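Protocadherin gamma-B3 (PDB 5K8R) probably acts as a calcium-dependent cell-adhesion protein through its extracellular cadherin repeats and may help establish and maintain specific neuronal connections in the brain. Local coordinates at residues 222-227 and 308-313; 249-254 and 285-290; 259-264 and 275-280; 313-318 and 341-346. All coordinates share one frame; numbering follows the deposited sequence.

How the contacts relate
Read from the N terminus, the chain runs through strand 216-222 of the third cadherin repeat, and contact 1 (222-227 with 308-313) joins the end of that strand to the linker leaving the repeat, closing a loop around most of the domain. Within this loop, contact 2 pairs strands 248-252 and 284-292 of one sheet. Contact 3 is smaller and lies within contact 2 in turn, fastening the start of strand 262-264 to the loop after strand 270-273. Contact 4 follows in series, pairing the linker and the first strand of the fourth repeat with 341-346. Contacts 1 and 4 share Asn-313, and contacts 1, 3 and 4 meet at one calcium ion between the repeats.

Contact 1: 222-227 and 308-313. With CA (calcium ion), chain F; CA (calcium ion), chain G; CA (calcium ion), chain E.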
loop_
_atom_site.group_PDB
_atom_site.type_symbol
_atom_site.label_atom_id
_atom_site.label_comp_id
_atom_site.label_asym_id
_atom_site.label_seq_id
_atom_site.Cartn_x
_atom_site.Cartn_y
_atom_site.Cartn_z
ATOM N N ALA A 222 14.198 -32.676 -25.438
ATOM C CA ALA A 222 14.012 -34.074 -25.789
ATOM C C ALA A 222 13.135 -34.774 -24.755
ATOM O O ALA A 222 13.006 -34.338 -23.608
ATOM C CB ALA A 222 15.361 -34.783 -25.911
ATOM N N GLU A 223 12.522 -35.883 -25.180
ATOM C CA GLU A 223 11.594 -36.588 -24.304
ATOM C C GLU A 223 12.313 -37.305 -23.167
ATOM O O GLU A 223 11.718 -37.529 -22.107
ATOM C CB GLU A 223 10.757 -37.580 -25.110
ATOM C CG GLU A 223 11.567 -38.556 -25.940
ATOM C CD GLU A 223 10.704 -39.628 -26.573
ATOM O OE1 GLU A 223 9.615 -39.911 -26.033
ATOM O OE2 GLU A 223 11.111 -40.183 -27.615
ATOM N N ASN A 224 13.581 -37.666 -23.357
ATOM C CA ASN A 224 14.326 -38.351 -22.309
ATOM C C ASN A 224 14.935 -37.353 -21.331
ATOM O O ASN A 224 15.970 -37.628 -20.715
ATOM C CB ASN A 224 15.417 -39.241 -22.915
ATOM C CG ASN A 224 16.473 -38.448 -23.657
ATOM O OD1 ASN A 224 16.193 -37.389 -24.214
ATOM N ND2 ASN A 224 17.698 -38.961 -23.669
ATOM N N LEU A 225 14.301 -36.197 -21.181
ATOM C CA LEU A 225 14.782 -35.180 -20.255
ATOM C C LEU A 225 14.535 -35.630 -18.822
ATOM O O LEU A 225 13.389 -35.940 -18.469
ATOM C CB LEU A 225 14.088 -33.848 -20.523
ATOM C CG LEU A 225 14.559 -32.647 -19.699
ATOM C CD1 LEU A 225 16.016 -32.329 -19.994
ATOM C CD2 LEU A 225 13.678 -31.434 -19.963
ATOM N N PRO A 226 15.557 -35.692 -17.973
ATOM C CA PRO A 226 15.342 -36.127 -16.589
ATOM C C PRO A 226 14.462 -35.151 -15.824
ATOM O O PRO A 226 14.423 -33.952 -16.112
ATOM C CB PRO A 226 16.759 -36.171 -16.003
ATOM C CG PRO A 226 17.669 -36.242 -17.189
ATOM C CD PRO A 226 16.982 -35.464 -18.266
ATOM N N ALA A 227 13.751 -35.685 -14.835
ATOM C CA ALA A 227 12.899 -34.861 -13.993
ATOM C C ALA A 227 13.737 -33.895 -13.163
ATOM O O ALA A 227 14.875 -34.188 -12.788
ATOM C CB ALA A 227 12.043 -35.735 -13.077
ATOM N N SER A 308 10.927 -33.303 -28.724
ATOM C CA SER A 308 11.508 -33.965 -29.881
ATOM C C SER A 308 11.581 -35.470 -29.649
ATOM O O SER A 308 11.714 -35.941 -28.516
ATOM C CB SER A 308 12.902 -33.411 -30.184
ATOM O OG SER A 308 13.731 -33.464 -29.037
ATOM N N ASP A 309 11.497 -36.223 -30.743
ATOM C CA ASP A 309 11.412 -37.674 -30.666
ATOM C C ASP A 309 12.777 -38.295 -30.391
ATOM O O ASP A 309 13.795 -37.873 -30.949
ATOM C CB ASP A 309 10.835 -38.237 -31.964
ATOM C CG ASP A 309 10.684 -39.746 -31.931
ATOM O OD1 ASP A 309 10.384 -40.296 -30.851
ATOM O OD2 ASP A 309 10.864 -40.382 -32.991
ATOM N N GLU A 310 12.787 -39.302 -29.522
ATOM C CA GLU A 310 13.968 -40.100 -29.233
ATOM C C GLU A 310 13.658 -41.566 -29.502
ATOM O O GLU A 310 12.513 -42.008 -29.380
ATOM C CB GLU A 310 14.428 -39.921 -27.779
ATOM C CG GLU A 310 15.152 -38.611 -27.512
ATOM C CD GLU A 310 16.590 -38.635 -27.994
ATOM O OE1 GLU A 310 17.318 -39.590 -27.648
ATOM O OE2 GLU A 310 16.990 -37.704 -28.722
ATOM N N ASN A 311 14.692 -42.320 -29.874
ATOM C CA ASN A 311 14.531 -43.732 -30.219
ATOM C C ASN A 311 14.589 -44.579 -28.947
ATOM O O ASN A 311 15.562 -45.279 -28.660
ATOM C CB ASN A 311 15.589 -44.156 -31.231
ATOM C CG ASN A 311 15.313 -45.522 -31.826
ATOM O OD1 ASN A 311 14.172 -45.982 -31.847
ATOM N ND2 ASN A 311 16.358 -46.176 -32.316
ATOM N N ASP A 312 13.502 -44.506 -28.176
ATOM C CA ASP A 312 13.390 -45.224 -26.913
ATOM C C ASP A 312 12.321 -46.312 -26.952
ATOM O O ASP A 312 11.829 -46.730 -25.899
ATOM C CB ASP A 312 13.111 -44.246 -25.769
ATOM C CG ASP A 312 11.757 -43.573 -25.889
ATOM O OD1 ASP A 312 11.268 -43.403 -27.027
ATOM O OD2 ASP A 312 11.183 -43.211 -24.841
ATOM N N ASN A 313 11.953 -46.779 -28.143
ATOM C CA ASN A 313 10.985 -47.859 -28.303
ATOM C C ASN A 313 11.532 -48.857 -29.310
ATOM O O ASN A 313 11.799 -48.496 -30.461
ATOM C CB ASN A 313 9.622 -47.326 -28.755
ATOM C CG ASN A 313 8.859 -46.648 -27.634
ATOM O OD1 ASN A 313 8.070 -47.282 -26.934
ATOM N ND2 ASN A 313 9.091 -45.351 -27.458
HETATM CA CA CA F . 10.100 -41.937 -29.008
HETATM CA CA CA G . 9.044 -42.254 -25.525
HETATM CA CA CA E . 12.176 -47.255 -32.519
HETATM O O HOH W 1 8.895 -41.818 -23.043
#
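The carboxylate of Glu-223 serves four partners at once: OE1 binds the calcium ion of chain G at 2.5 Å and accepts the N-H of Phe-279, while OE2 binds the calcium ion of chain F and also accepts the backbone N-H of Glu-310. This last bond, N to OE2, is 2.7 Å long and reaches OE2 on its anti side, 20° out of the carboxylate plane. The chain of Glu-223 runs extended beyond CG (chi2 172°), which carries the carboxylate to the linker. There the metals hold together oxygens that would otherwise be expected to repel. The ion of chain F also takes Asp-309 OD1 at 2.5 Å, Glu-310 O at 2.4 Å and Asp-312 OD1, and Asp-312 OD2 reaches the ion of chain G. Such a cluster is the hallmark of cadherin linkers, whose acidic Asp-309 to Asn-313 run rigidifies the joint once calcium is bound. On the outer side, the amide of Asn-224 stacks on the carboxylate of Glu-310 with the planes nearly parallel, OD1 lying 3.7 Å from Glu-310 CG. Asp-309 OD2 turns instead to Ser-346 of the next repeat. The whole joint continues the parallel pairing of strands 216-222 and 298-308, seen in the bridge of Ala-222 with Ser-308, toward strand 316-321.

Contact 2: 249-254 and 285-290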
loop_
_atom_site.group_PDB
_atom_site.type_symbol
_atom_site.label_atom_id
_atom_site.label_comp_id
_atom_site.label_asym_id
_atom_site.label_seq_id
_atom_site.Cartn_x
_atom_site.Cartn_y
_atom_site.Cartn_z
ATOM N N TYR A 249 4.705 -15.476 -10.155
ATOM C CA TYR A 249 4.336 -16.155 -11.386
ATOM C C TYR A 249 3.549 -17.418 -11.065
ATOM O O TYR A 249 3.777 -18.069 -10.042
ATOM C CB TYR A 249 5.575 -16.519 -12.207
ATOM C CG TYR A 249 6.514 -15.366 -12.478
ATOM C CD1 TYR A 249 6.370 -14.581 -13.613
ATOM C CD2 TYR A 249 7.552 -15.070 -11.604
ATOM C CE1 TYR A 249 7.230 -13.529 -13.868
ATOM C CE2 TYR A 249 8.417 -14.020 -11.850
ATOM C CZ TYR A 249 8.251 -13.253 -12.983
ATOM O OH TYR A 249 9.109 -12.207 -13.232
ATOM N N ALA A 250 2.622 -17.767 -11.954
ATOM C CA ALA A 250 1.819 -18.964 -11.751
ATOM C C ALA A 250 1.251 -19.427 -13.083
ATOM O O ALA A 250 1.071 -18.631 -14.006
ATOM C CB ALA A 250 0.685 -18.717 -10.749
ATOM N N PHE A 251 0.977 -20.725 -13.171
ATOM C CA PHE A 251 0.284 -21.276 -14.325
ATOM C C PHE A 251 -1.202 -20.948 -14.255
ATOM O O PHE A 251 -1.769 -20.765 -13.174
ATOM C CB PHE A 251 0.476 -22.791 -14.398
ATOM C CG PHE A 251 1.857 -23.214 -14.816
ATOM C CD1 PHE A 251 2.612 -22.425 -15.667
ATOM C CD2 PHE A 251 2.397 -24.404 -14.358
ATOM C CE1 PHE A 251 3.879 -22.817 -16.056
ATOM C CE2 PHE A 251 3.664 -24.800 -14.742
ATOM C CZ PHE A 251 4.405 -24.006 -15.593
ATOM N N ILE A 252 -1.835 -20.866 -15.425
ATOM C CA ILE A 252 -3.273 -20.650 -15.517
ATOM C C ILE A 252 -3.858 -21.632 -16.522
ATOM O O ILE A 252 -3.193 -22.043 -17.478
ATOM C CB ILE A 252 -3.628 -19.199 -15.912
ATOM C CG1 ILE A 252 -3.027 -18.849 -17.274
ATOM C CG2 ILE A 252 -3.162 -18.219 -14.843
ATOM C CD1 ILE A 252 -3.418 -17.482 -17.777
ATOM N N ASN A 253 -5.118 -22.009 -16.290
ATOM C CA ASN A 253 -5.853 -22.923 -17.170
ATOM C C ASN A 253 -5.084 -24.224 -17.389
ATOM O O ASN A 253 -5.086 -24.798 -18.479
ATOM C CB ASN A 253 -6.182 -22.253 -18.506
ATOM C CG ASN A 253 -7.175 -21.120 -18.359
ATOM O OD1 ASN A 253 -8.184 -21.250 -17.665
ATOM N ND2 ASN A 253 -6.892 -19.995 -19.006
ATOM N N ILE A 254 -4.425 -24.694 -16.342
ATOM C CA ILE A 254 -3.580 -25.877 -16.436
ATOM C C ILE A 254 -4.404 -27.109 -16.095
ATOM O O ILE A 254 -5.384 -27.045 -15.345
ATOM C CB ILE A 254 -2.340 -25.744 -15.525
ATOM C CG1 ILE A 254 -1.182 -26.556 -16.097
ATOM C CG2 ILE A 254 -2.654 -26.182 -14.100
ATOM C CD1 ILE A 254 -0.884 -26.220 -17.537
ATOM N N TYR A 285 3.399 -28.570 -25.487
ATOM C CA TYR A 285 2.615 -28.050 -24.372
ATOM C C TYR A 285 2.536 -26.536 -24.491
ATOM O O TYR A 285 3.569 -25.860 -24.503
ATOM C CB TYR A 285 3.234 -28.442 -23.025
ATOM C CG TYR A 285 3.215 -29.923 -22.727
ATOM C CD1 TYR A 285 2.179 -30.492 -21.997
ATOM C CD2 TYR A 285 4.240 -30.753 -23.162
ATOM C CE1 TYR A 285 2.161 -31.845 -21.715
ATOM C CE2 TYR A 285 4.230 -32.108 -22.885
ATOM C CZ TYR A 285 3.188 -32.648 -22.163
ATOM O OH TYR A 285 3.174 -33.995 -21.885
ATOM N N THR A 286 1.321 -26.005 -24.573
ATOM C CA THR A 286 1.087 -24.565 -24.553
ATOM C C THR A 286 0.408 -24.210 -23.237
ATOM O O THR A 286 -0.710 -24.664 -22.968
ATOM C CB THR A 286 0.238 -24.120 -25.743
ATOM O OG1 THR A 286 0.971 -24.327 -26.957
ATOM C CG2 THR A 286 -0.115 -22.646 -25.620
ATOM N N ILE A 287 1.085 -23.404 -22.422
ATOM C CA ILE A 287 0.660 -23.113 -21.058
ATOM C C ILE A 287 0.599 -21.604 -20.872
ATOM O O ILE A 287 1.520 -20.888 -21.276
ATOM C CB ILE A 287 1.615 -23.740 -20.024
ATOM C CG1 ILE A 287 1.759 -25.243 -20.265
ATOM C CG2 ILE A 287 1.126 -23.466 -18.617
ATOM C CD1 ILE A 287 2.911 -25.868 -19.510
ATOM N N GLY A 288 -0.477 -21.125 -20.253
ATOM C CA GLY A 288 -0.596 -19.715 -19.924
ATOM C C GLY A 288 0.068 -19.402 -18.590
ATOM O O GLY A 288 -0.058 -20.153 -17.623
ATOM N N VAL A 289 0.768 -18.272 -18.550
ATOM C CA VAL A 289 1.519 -17.844 -17.375
ATOM C C VAL A 289 1.030 -16.463 -16.957
ATOM O O VAL A 289 0.884 -15.568 -17.799
ATOM C CB VAL A 289 3.035 -17.832 -17.644
ATOM C CG1 VAL A 289 3.784 -17.264 -16.447
ATOM C CG2 VAL A 289 3.525 -19.237 -17.963
ATOM N N GLU A 290 0.783 -16.299 -15.660
ATOM C CA GLU A 290 0.312 -15.054 -15.073
ATOM C C GLU A 290 1.351 -14.517 -14.098
ATOM O O GLU A 290 1.955 -15.281 -13.336
ATOM C CB GLU A 290 -1.022 -15.259 -14.345
ATOM C CG GLU A 290 -1.503 -14.051 -13.554
ATOM C CD GLU A 290 -2.628 -14.391 -12.597
ATOM O OE1 GLU A 290 -2.778 -15.582 -12.253
ATOM O OE2 GLU A 290 -3.363 -13.468 -12.189
#
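Antiparallel pairing of strands 248-252 and 284-292 forms one margin of a sheet in the Greek-key beta-sandwich of the third cadherin repeat, with Phe-251 facing Val-289 and Ala-250 facing Glu-290. Ala-250 and Glu-290 form a hydrogen-bonded pair: Glu-290 N reaches Ala-250 O at 2.9 Å in a nearly straight bond (174°), and Ala-250 N returns to Glu-290 O. Farther along, Ile-252 N donates to Gly-288 O from above the carbonyl plane. The two faces differ in character. Phe-251, Ile-287 and Val-289 turn into the sandwich, where Phe-251 also packs on Phe-262 and Leu-264 of the opposing sheet. Its CD1 meets Ile-287 CG2 at 3.5 Å, and Val-289 CG2 comes to the ring edge, 4.0 Å from CD1. Beyond the strand end, Ile-254 brings CD1 to that same Ile-287 CG2, 3.6 Å away, so a single methyl is wedged between two side chains. On the other face Ile-252 lies over the backbone of Gly-288. With CG1 between its backbone N and carbonyl carbon (chi1 60°), the side chain occupies ground that a beta carbon on Gly-288 would need. Cut back to an alanine, Ile-252 would probably no longer cover the Gly-288 backbone, and Glu-290 CB would lose an apolar neighbour. Nearby, Asn-253 hydrogen-bonds Ser-126 of the second subunit, placing this strand end at the dimer contact. The Ile-252 and Glu-290 side chains cross at about a right angle, CG2 of Ile-252 lying 3.7 Å from Glu-290 CB.

Contact 3: 259-264 and 275-280; sequences RQLFKL and GELDFE. With CA (calcium ion), chain G; CA (calcium ion), chain F.
Leu-277 CD1 touches two side chains at the entry to strand 262-264 in the cadherin beta-sandwich, Leu-261 just before it and Phe-262 at its start, lying 3.6 Å from Phe-262 CZ and 3.7 Å from Leu-261 CD1. The Leu-277 side chain meets Phe-262 at about a right angle. Leu-261 also presses CD1 against the backbone of the opposite segment, 3.3 Å from Glu-276 O. One weak backbone bond adds to this apolar contact, from Gly-275 N to Leu-261 O. Glycine suits this close crossing, since a beta carbon at Gly-275 would run into Gln-260 O.

In the next shell, the ring of Phe-262 is set by an edge-to-face contact with Tyr-285 and by packing on Phe-251, while Leu-277 rests on Ile-307 of strand 298-308. The segment thus leaves the core at Leu-277 and passes directly into Asp-278, Phe-279 and Glu-280, the counterpart of the acidic DRE motif of cadherin repeats. Asp-278 OD1 binds the calcium ion of chain G at 2.5 Å, and Phe-279 N donates to Glu-223 OE1, tying this turn to the strand 216-222 side of the site. Glu-280, bent at chi2 (64°), bridges both metals: OE1 lies 2.4 Å from the calcium ion of chain G and 2.7 Å from that of chain F, which OE2 also binds.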
loop_
_atom_site.group_PDB
_atom_site.type_symbol
_atom_site.label_atom_id
_atom_site.label_comp_id
_atom_site.label_asym_id
_atom_site.label_seq_id
_atom_site.Cartn_x
_atom_site.Cartn_y
_atom_site.Cartn_z
ATOM N N ARG A 259 -0.104 -30.434 -14.664
ATOM C CA ARG A 259 0.175 -30.141 -13.264
ATOM C C ARG A 259 1.149 -31.151 -12.669
ATOM O O ARG A 259 1.998 -30.790 -11.845
ATOM C CB ARG A 259 -1.131 -30.117 -12.466
ATOM C CG ARG A 259 -0.928 -30.020 -10.964
ATOM C CD ARG A 259 -2.236 -29.875 -10.209
ATOM N NE ARG A 259 -2.725 -28.499 -10.206
ATOM C CZ ARG A 259 -3.630 -28.027 -11.056
ATOM N NH1 ARG A 259 -4.148 -28.822 -11.982
ATOM N NH2 ARG A 259 -4.018 -26.763 -10.980
ATOM N N GLN A 260 1.054 -32.412 -13.083
ATOM C CA GLN A 260 1.952 -33.458 -12.617
ATOM C C GLN A 260 3.231 -33.551 -13.440
ATOM O O GLN A 260 4.024 -34.475 -13.226
ATOM C CB GLN A 260 1.234 -34.810 -12.631
ATOM C CG GLN A 260 0.051 -34.898 -11.684
ATOM C CD GLN A 260 0.469 -34.892 -10.227
ATOM O OE1 GLN A 260 0.173 -33.953 -9.490
ATOM N NE2 GLN A 260 1.154 -35.948 -9.802
ATOM N N LEU A 261 3.446 -32.630 -14.375
ATOM C CA LEU A 261 4.602 -32.679 -15.264
ATOM C C LEU A 261 5.520 -31.475 -15.140
ATOM O O LEU A 261 6.743 -31.636 -15.178
ATOM C CB LEU A 261 4.141 -32.815 -16.723
ATOM C CG LEU A 261 4.243 -34.211 -17.341
ATOM C CD1 LEU A 261 5.698 -34.635 -17.452
ATOM C CD2 LEU A 261 3.447 -35.228 -16.537
ATOM N N PHE A 262 4.975 -30.271 -14.994
ATOM C CA PHE A 262 5.778 -29.060 -14.954
ATOM C C PHE A 262 5.502 -28.276 -13.677
ATOM O O PHE A 262 4.449 -28.415 -13.046
ATOM C CB PHE A 262 5.515 -28.176 -16.180
ATOM C CG PHE A 262 5.893 -28.824 -17.482
ATOM C CD1 PHE A 262 7.218 -28.892 -17.877
ATOM C CD2 PHE A 262 4.924 -29.363 -18.310
ATOM C CE1 PHE A 262 7.570 -29.487 -19.074
ATOM C CE2 PHE A 262 5.269 -29.959 -19.509
ATOM C CZ PHE A 262 6.594 -30.021 -19.891
ATOM N N LYS A 263 6.473 -27.443 -13.307
ATOM C CA LYS A 263 6.401 -26.620 -12.109
ATOM C C LYS A 263 6.980 -25.249 -12.415
ATOM O O LYS A 263 8.054 -25.148 -13.014
ATOM C CB LYS A 263 7.161 -27.267 -10.944
ATOM C CG LYS A 263 7.338 -26.364 -9.733
ATOM C CD LYS A 263 8.192 -27.031 -8.665
ATOM C CE LYS A 263 8.461 -26.087 -7.504
ATOM N NZ LYS A 263 7.201 -25.634 -6.851
ATOM N N LEU A 264 6.268 -24.200 -12.007
ATOM C CA LEU A 264 6.699 -22.821 -12.203
ATOM C C LEU A 264 6.938 -22.186 -10.842
ATOM O O LEU A 264 6.008 -22.069 -10.037
ATOM C CB LEU A 264 5.659 -22.025 -12.993
ATOM C CG LEU A 264 6.013 -20.568 -13.302
ATOM C CD1 LEU A 264 7.245 -20.492 -14.189
ATOM C CD2 LEU A 264 4.836 -19.851 -13.947
ATOM N N GLY A 275 7.860 -34.449 -13.838
ATOM C CA GLY A 275 7.545 -35.786 -14.294
ATOM C C GLY A 275 8.376 -36.194 -15.493
ATOM O O GLY A 275 9.439 -35.617 -15.743
ATOM N N GLU A 276 7.902 -37.180 -16.248
ATOM C CA GLU A 276 8.620 -37.708 -17.398
ATOM C C GLU A 276 7.926 -37.271 -18.680
ATOM O O GLU A 276 6.713 -37.455 -18.828
ATOM C CB GLU A 276 8.704 -39.235 -17.336
ATOM C CG GLU A 276 9.228 -39.776 -16.016
ATOM C CD GLU A 276 10.647 -39.328 -15.719
ATOM O OE1 GLU A 276 11.432 -39.154 -16.675
ATOM O OE2 GLU A 276 10.977 -39.149 -14.527
ATOM N N LEU A 277 8.695 -36.692 -19.599
ATOM C CA LEU A 277 8.171 -36.338 -20.909
ATOM C C LEU A 277 8.145 -37.568 -21.806
ATOM O O LEU A 277 9.068 -38.387 -21.790
ATOM C CB LEU A 277 9.015 -35.239 -21.556
ATOM C CG LEU A 277 9.021 -33.839 -20.932
ATOM C CD1 LEU A 277 7.632 -33.465 -20.435
ATOM C CD2 LEU A 277 10.039 -33.736 -19.808
ATOM N N ASP A 278 7.076 -37.699 -22.588
ATOM C CA ASP A 278 6.919 -38.824 -23.505
ATOM C C ASP A 278 6.428 -38.284 -24.840
ATOM O O ASP A 278 5.277 -37.851 -24.950
ATOM C CB ASP A 278 5.956 -39.869 -22.944
ATOM C CG ASP A 278 5.948 -41.151 -23.757
ATOM O OD1 ASP A 278 6.923 -41.395 -24.498
ATOM O OD2 ASP A 278 4.968 -41.918 -23.648
ATOM N N PHE A 279 7.305 -38.307 -25.849
ATOM C CA PHE A 279 6.926 -37.837 -27.177
ATOM C C PHE A 279 5.770 -38.646 -27.748
ATOM O O PHE A 279 4.937 -38.104 -28.485
ATOM C CB PHE A 279 8.133 -37.895 -28.116
ATOM C CG PHE A 279 7.837 -37.451 -29.522
ATOM C CD1 PHE A 279 7.901 -36.112 -29.867
ATOM C CD2 PHE A 279 7.506 -38.375 -30.500
ATOM C CE1 PHE A 279 7.633 -35.700 -31.160
ATOM C CE2 PHE A 279 7.235 -37.969 -31.794
ATOM C CZ PHE A 279 7.300 -36.630 -32.124
ATOM N N GLU A 280 5.697 -39.937 -27.418
ATOM C CA GLU A 280 4.619 -40.778 -27.923
ATOM C C GLU A 280 3.261 -40.387 -27.357
ATOM O O GLU A 280 2.236 -40.712 -27.964
ATOM C CB GLU A 280 4.905 -42.250 -27.613
ATOM C CG GLU A 280 5.814 -42.938 -28.622
ATOM C CD GLU A 280 7.206 -42.343 -28.662
ATOM O OE1 GLU A 280 7.769 -42.070 -27.581
ATOM O OE2 GLU A 280 7.734 -42.142 -29.775
HETATM CA CA CA G . 9.044 -42.254 -25.525
HETATM CA CA CA F . 10.100 -41.937 -29.008
HETATM O O HOH W 1 8.895 -41.818 -23.043
#

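Contact 4: 313-318 and 341-346. With CA (calcium ion), chain E; CA (calcium ion), chain F.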
loop_
_atom_site.group_PDB
_atom_site.type_symbol
_atom_site.label_atom_id
_atom_site.label_comp_id
_atom_site.label_asym_id
_atom_site.label_seq_id
_atom_site.Cartn_x
_atom_site.Cartn_y
_atom_site.Cartn_z
ATOM N N ASN A 313 11.953 -46.779 -28.143
ATOM C CA ASN A 313 10.985 -47.859 -28.303
ATOM C C ASN A 313 11.532 -48.857 -29.310
ATOM O O ASN A 313 11.799 -48.496 -30.461
ATOM C CB ASN A 313 9.622 -47.326 -28.755
ATOM C CG ASN A 313 8.859 -46.648 -27.634
ATOM O OD1 ASN A 313 8.070 -47.282 -26.934
ATOM N ND2 ASN A 313 9.091 -45.351 -27.458
ATOM N N ALA A 314 11.696 -50.106 -28.879
ATOM C CA ALA A 314 12.222 -51.148 -29.744
ATOM C C ALA A 314 11.141 -51.656 -30.696
ATOM O O ALA A 314 9.954 -51.645 -30.361
ATOM C CB ALA A 314 12.762 -52.307 -28.913
ATOM N N PRO A 315 11.528 -52.096 -31.894
ATOM C CA PRO A 315 10.539 -52.646 -32.829
ATOM C C PRO A 315 9.883 -53.896 -32.266
ATOM O O PRO A 315 10.482 -54.648 -31.494
ATOM C CB PRO A 315 11.368 -52.963 -34.080
ATOM C CG PRO A 315 12.583 -52.104 -33.961
ATOM C CD PRO A 315 12.869 -52.013 -32.495
ATOM N N GLU A 316 8.627 -54.091 -32.654
ATOM C CA GLU A 316 7.844 -55.229 -32.202
ATOM C C GLU A 316 7.459 -56.125 -33.371
ATOM O O GLU A 316 7.125 -55.649 -34.456
ATOM C CB GLU A 316 6.587 -54.758 -31.467
ATOM C CG GLU A 316 5.742 -55.884 -30.895
ATOM C CD GLU A 316 4.533 -55.376 -30.133
ATOM O OE1 GLU A 316 4.661 -54.354 -29.426
ATOM O OE2 GLU A 316 3.456 -55.998 -30.242
ATOM N N ILE A 317 7.511 -57.428 -33.130
ATOM C CA ILE A 317 7.177 -58.430 -34.135
ATOM C C ILE A 317 5.963 -59.209 -33.655
ATOM O O ILE A 317 5.911 -59.641 -32.497
ATOM C CB ILE A 317 8.360 -59.378 -34.400
ATOM C CG1 ILE A 317 9.625 -58.584 -34.726
ATOM C CG2 ILE A 317 8.028 -60.342 -35.528
ATOM C CD1 ILE A 317 10.861 -59.445 -34.860
ATOM N N THR A 318 4.990 -59.391 -34.542
ATOM C CA THR A 318 3.822 -60.218 -34.285
ATOM C C THR A 318 3.749 -61.300 -35.353
ATOM O O THR A 318 3.945 -61.023 -36.540
ATOM C CB THR A 318 2.536 -59.387 -34.281
ATOM O OG1 THR A 318 2.687 -58.276 -33.390
ATOM C CG2 THR A 318 1.359 -60.234 -33.827
ATOM N N THR A 341 5.323 -56.114 -38.108
ATOM C CA THR A 341 6.202 -55.285 -37.298
ATOM C C THR A 341 5.550 -53.934 -37.029
ATOM O O THR A 341 4.759 -53.437 -37.835
ATOM C CB THR A 341 7.551 -55.070 -37.991
ATOM O OG1 THR A 341 7.373 -54.230 -39.138
ATOM C CG2 THR A 341 8.140 -56.400 -38.435
ATOM N N HIS A 342 5.901 -53.335 -35.904
ATOM C CA HIS A 342 5.433 -52.014 -35.544
ATOM C C HIS A 342 6.361 -51.345 -34.565
ATOM O O HIS A 342 6.902 -51.987 -33.703
ATOM C CB HIS A 342 3.989 -52.013 -35.075
ATOM C CG HIS A 342 3.816 -52.197 -33.612
ATOM N ND1 HIS A 342 4.060 -51.195 -32.707
ATOM C CD2 HIS A 342 3.397 -53.260 -32.894
ATOM C CE1 HIS A 342 3.815 -51.637 -31.490
ATOM N NE2 HIS A 342 3.412 -52.890 -31.576
ATOM N N ASP A 343 6.543 -50.039 -34.723
ATOM C CA ASP A 343 7.420 -49.267 -33.854
ATOM C C ASP A 343 6.701 -47.991 -33.446
ATOM O O ASP A 343 6.151 -47.287 -34.298
ATOM C CB ASP A 343 8.746 -48.938 -34.554
ATOM C CG ASP A 343 9.830 -48.505 -33.585
ATOM O OD1 ASP A 343 10.949 -49.056 -33.664
ATOM O OD2 ASP A 343 9.572 -47.616 -32.747
ATOM N N LEU A 344 6.714 -47.691 -32.146
ATOM C CA LEU A 344 5.969 -46.551 -31.631
ATOM C C LEU A 344 6.637 -45.215 -31.932
ATOM O O LEU A 344 5.978 -44.174 -31.838
ATOM C CB LEU A 344 5.771 -46.693 -30.119
ATOM C CG LEU A 344 5.019 -47.935 -29.637
ATOM C CD1 LEU A 344 4.936 -47.950 -28.119
ATOM C CD2 LEU A 344 3.629 -48.003 -30.252
ATOM N N ASP A 345 7.918 -45.216 -32.291
ATOM C CA ASP A 345 8.634 -43.974 -32.538
ATOM C C ASP A 345 8.267 -43.408 -33.911
ATOM O O ASP A 345 7.524 -44.014 -34.688
ATOM C CB ASP A 345 10.138 -44.199 -32.411
ATOM C CG ASP A 345 10.542 -44.644 -31.019
ATOM O OD1 ASP A 345 9.871 -44.236 -30.048
ATOM O OD2 ASP A 345 11.528 -45.401 -30.895
ATOM N N SER A 346 8.795 -42.225 -34.211
ATOM C CA SER A 346 8.498 -41.522 -35.448
ATOM C C SER A 346 9.760 -41.378 -36.289
ATOM O O SER A 346 10.881 -41.565 -35.806
ATOM C CB SER A 346 7.897 -40.137 -35.167
ATOM O OG SER A 346 6.761 -40.240 -34.325
HETATM CA CA CA E . 12.176 -47.255 -32.519
HETATM CA CA CA F . 10.100 -41.937 -29.008
HETATM O O HOH W 2 7.618 -49.819 -30.585
#
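Asn-313 and Asp-345 clasp each other where the cadherin linker meets the DXD motif of the fourth repeat, the tight end of this contact. Asn-313 N donates to the syn lone pair of Asp-345 OD2 at 3.1 Å, and Asn-313 ND2 donates to OD1 at 2.9 Å with the amide and carboxylate planes 71° apart. Asp-345 also spans two metals, OD2 on the calcium ion of chain E and OD1 on that of chain F. The former ion further gathers Asn-313 O, at 2.4 Å, and both oxygens of Asp-343. Asp-343 OD2 accepts Asp-345 N as well, an Asx turn that fixes the two aspartates relative to each other. An alanine at Asn-313 would keep the backbone ligand, but Asp-345 OD1 would probably lose its amide donor and have less to hold its carboxylate in position.

The looser step comes next, where water 2 bridges Ala-314 O and Leu-344 N in place of a direct backbone bond. Beyond the water the backbones close up again as strands 316-321 and 335-342 pair antiparallel, Glu-316 N meeting His-342 O at 2.9 Å. Their partly exposed side chains lie alongside each other on the outer face, close to Glu-41 of the second subunit. With CG anti to its backbone N (chi1 -177°), Glu-316 runs past the imidazole, and its CB makes a CH-pi contact over one face, 4.0 Å from the centroid of the His-342 ring.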